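Local atomic coordinates of geranylgeranyl pyrophosphate synthase (Corynebacterium glutamicum, PDB entry 3Q2Q), a protein that probably catalyses the magnesium-dependent elongation of allylic diphosphates into longer prenyl diphosphates, as in the FPP/GGPP synthase family. Residues 243-248 and 266-271. Sequence-based numbering, arbitrary orientation.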
loop_
_atom_site.group_PDB
_atom_site.type_symbol
_atom_site.label_atom_id
_atom_site.label_comp_id
_atom_site.label_asym_id
_atom_site.label_seq_id
_atom_site.Cartn_x
_atom_site.Cartn_y
_atom_site.Cartn_z
ATOM N N ILE A 243 9.089 -23.140 -20.257
ATOM C CA ILE A 243 9.772 -22.460 -21.358
ATOM C C ILE A 243 11.125 -21.911 -20.897
ATOM O O ILE A 243 12.130 -22.075 -21.580
ATOM C CB ILE A 243 8.884 -21.346 -21.968
ATOM C CG1 ILE A 243 7.705 -21.989 -22.708
ATOM C CG2 ILE A 243 9.712 -20.428 -22.884
ATOM C CD1 ILE A 243 6.589 -21.016 -23.074
ATOM N N ASP A 244 11.163 -21.304 -19.716
ATOM C CA ASP A 244 12.416 -20.742 -19.229
ATOM C C ASP A 244 13.533 -21.786 -19.190
ATOM O O ASP A 244 14.712 -21.460 -19.360
ATOM C CB ASP A 244 12.257 -20.109 -17.845
ATOM C CG ASP A 244 13.538 -19.430 -17.372
ATOM O OD1 ASP A 244 13.951 -18.432 -18.006
ATOM O OD2 ASP A 244 14.137 -19.889 -16.372
ATOM N N ILE A 245 13.170 -23.040 -18.964
ATOM C CA ILE A 245 14.166 -24.089 -18.821
ATOM C C ILE A 245 14.414 -24.862 -20.111
ATOM O O ILE A 245 15.558 -25.167 -20.447
ATOM C CB ILE A 245 13.764 -25.080 -17.718
ATOM C CG1 ILE A 245 13.677 -24.358 -16.374
ATOM C CG2 ILE A 245 14.752 -26.248 -17.663
ATOM C CD1 ILE A 245 12.745 -25.017 -15.378
ATOM N N PHE A 246 13.345 -25.182 -20.830
ATOM C CA PHE A 246 13.464 -26.108 -21.959
ATOM C C PHE A 246 13.427 -25.506 -23.365
ATOM O O PHE A 246 13.640 -26.220 -24.344
ATOM C CB PHE A 246 12.432 -27.241 -21.819
ATOM C CG PHE A 246 12.555 -28.004 -20.535
ATOM C CD1 PHE A 246 11.811 -27.641 -19.423
ATOM C CD2 PHE A 246 13.418 -29.086 -20.431
ATOM C CE1 PHE A 246 11.931 -28.334 -18.226
ATOM C CE2 PHE A 246 13.537 -29.797 -19.232
ATOM C CZ PHE A 246 12.796 -29.420 -18.132
ATOM N N SER A 247 13.170 -24.230 -23.496
ATOM C CA SER A 247 13.173 -23.647 -24.820
ATOM C C SER A 247 14.478 -22.970 -25.172
ATOM O O SER A 247 15.313 -22.753 -24.320
ATOM C CB SER A 247 11.990 -22.722 -25.030
ATOM O OG SER A 247 10.816 -23.482 -25.133
ATOM N N GLU A 248 14.665 -22.660 -26.444
ATOM C CA GLU A 248 15.896 -22.009 -26.883
ATOM C C GLU A 248 15.784 -20.509 -27.209
ATOM O O GLU A 248 16.259 -19.667 -26.459
ATOM C CB GLU A 248 16.418 -22.748 -28.109
ATOM C CG GLU A 248 15.751 -24.099 -28.343
ATOM C CD GLU A 248 14.321 -23.982 -28.872
ATOM O OE1 GLU A 248 14.101 -23.314 -29.904
ATOM O OE2 GLU A 248 13.411 -24.575 -28.264
ATOM N N THR A 266 12.003 -23.672 -10.192
ATOM C CA THR A 266 10.573 -23.794 -10.493
ATOM C C THR A 266 10.121 -25.270 -10.596
ATOM O O THR A 266 10.903 -26.185 -10.367
ATOM C CB THR A 266 10.276 -23.054 -11.792
ATOM O OG1 THR A 266 11.087 -23.618 -12.817
ATOM C CG2 THR A 266 10.690 -21.581 -11.657
ATOM N N LEU A 267 8.855 -25.498 -10.920
ATOM C CA LEU A 267 8.273 -26.842 -10.902
ATOM C C LEU A 267 9.087 -27.965 -11.562
ATOM O O LEU A 267 9.257 -29.017 -10.985
ATOM C CB LEU A 267 6.877 -26.822 -11.526
ATOM C CG LEU A 267 5.948 -27.890 -10.977
ATOM C CD1 LEU A 267 6.117 -28.002 -9.457
ATOM C CD2 LEU A 267 4.514 -27.526 -11.326
ATOM N N PRO A 268 9.536 -27.765 -12.797
ATOM C CA PRO A 268 10.245 -28.888 -13.437
ATOM C C PRO A 268 11.517 -29.264 -12.675
ATOM O O PRO A 268 11.872 -30.438 -12.611
ATOM C CB PRO A 268 10.579 -28.348 -14.831
ATOM C CG PRO A 268 9.601 -27.216 -15.048
ATOM C CD PRO A 268 9.393 -26.606 -13.684
ATOM N N VAL A 269 12.183 -28.267 -12.096
ATOM C CA VAL A 269 13.416 -28.487 -11.342
ATOM C C VAL A 269 13.102 -29.190 -10.029
ATOM O O VAL A 269 13.821 -30.110 -9.602
ATOM C CB VAL A 269 14.134 -27.152 -11.035
ATOM C CG1 VAL A 269 15.451 -27.404 -10.295
ATOM C CG2 VAL A 269 14.402 -26.359 -12.313
ATOM N N LEU A 270 12.015 -28.764 -9.390
ATOM C CA LEU A 270 11.601 -29.352 -8.117
ATOM C C LEU A 270 11.216 -30.824 -8.301
ATOM O O LEU A 270 11.558 -31.667 -7.491
ATOM C CB LEU A 270 10.428 -28.563 -7.490
ATOM C CG LEU A 270 10.733 -27.101 -7.132
ATOM C CD1 LEU A 270 9.486 -26.396 -6.524
ATOM C CD2 LEU A 270 11.928 -27.048 -6.163
ATOM N N TYR A 271 10.479 -31.132 -9.363
ATOM C CA TYR A 271 10.187 -32.522 -9.667
ATOM C C TYR A 271 11.437 -33.364 -9.932
ATOM O O TYR A 271 11.545 -34.484 -9.437
ATOM C CB TYR A 271 9.254 -32.613 -10.862
ATOM C CG TYR A 271 7.794 -32.407 -10.510
ATOM C CD1 TYR A 271 7.173 -33.170 -9.533
ATOM C CD2 TYR A 271 7.041 -31.456 -11.167
ATOM C CE1 TYR A 271 5.839 -32.980 -9.223
ATOM C CE2 TYR A 271 5.710 -31.265 -10.874
ATOM C CZ TYR A 271 5.112 -32.019 -9.906
ATOM O OH TYR A 271 3.779 -31.805 -9.639
#
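The carbonyl O of T266 takes two backbone N-H groups at once, from L270 N at 3.0 Å and, more weakly, from V269 N, and so starts the turn of helix 267-272 whose first residues meet I245 and F246 at the end of helix 219-246. T266 sits at the N-cap position, but its side chain makes no capping bond; with chi1 at 58°, OG1 lies between the backbone N and the carbonyl carbon and brushes CD1 of I245 at 3.4 Å. Across the interface everything is van der Waals packing, and I245 carries most of it. I245 is deposited in two conformers, and every contact given for it is that of one. Its CG1 branch runs beside the backbone N (chi1 -62°) and then extends, delivering CD1 to CG2 of V269 at 3.7 Å. The same methyl lies 3.9 Å from CG of P268. The other branch stays at home: CG2 of I245 lies over the centre of the F246 ring, 3.5 Å above its plane. F246, covered on that face by I245 CG2, turns an edge to P268, with CE1 3.7 Å from CB, which lies near the ring plane. Proline and phenylalanine thus meet side to edge rather than stacked. Helix 309-328 also adjoins the pair, A313 against P268 and R310 against F246. Immediately before I245, D244 directs its carboxylate to D259 N and, weakly, to T258 N in the connection between the helices. The principle illustrated is apolar packing between the end of helix 219-246 and the first turn of helix 267-272 in the all-helical prenyl synthase fold, beside D241 and D244, which probably belong to the second aspartate-rich motif of the family.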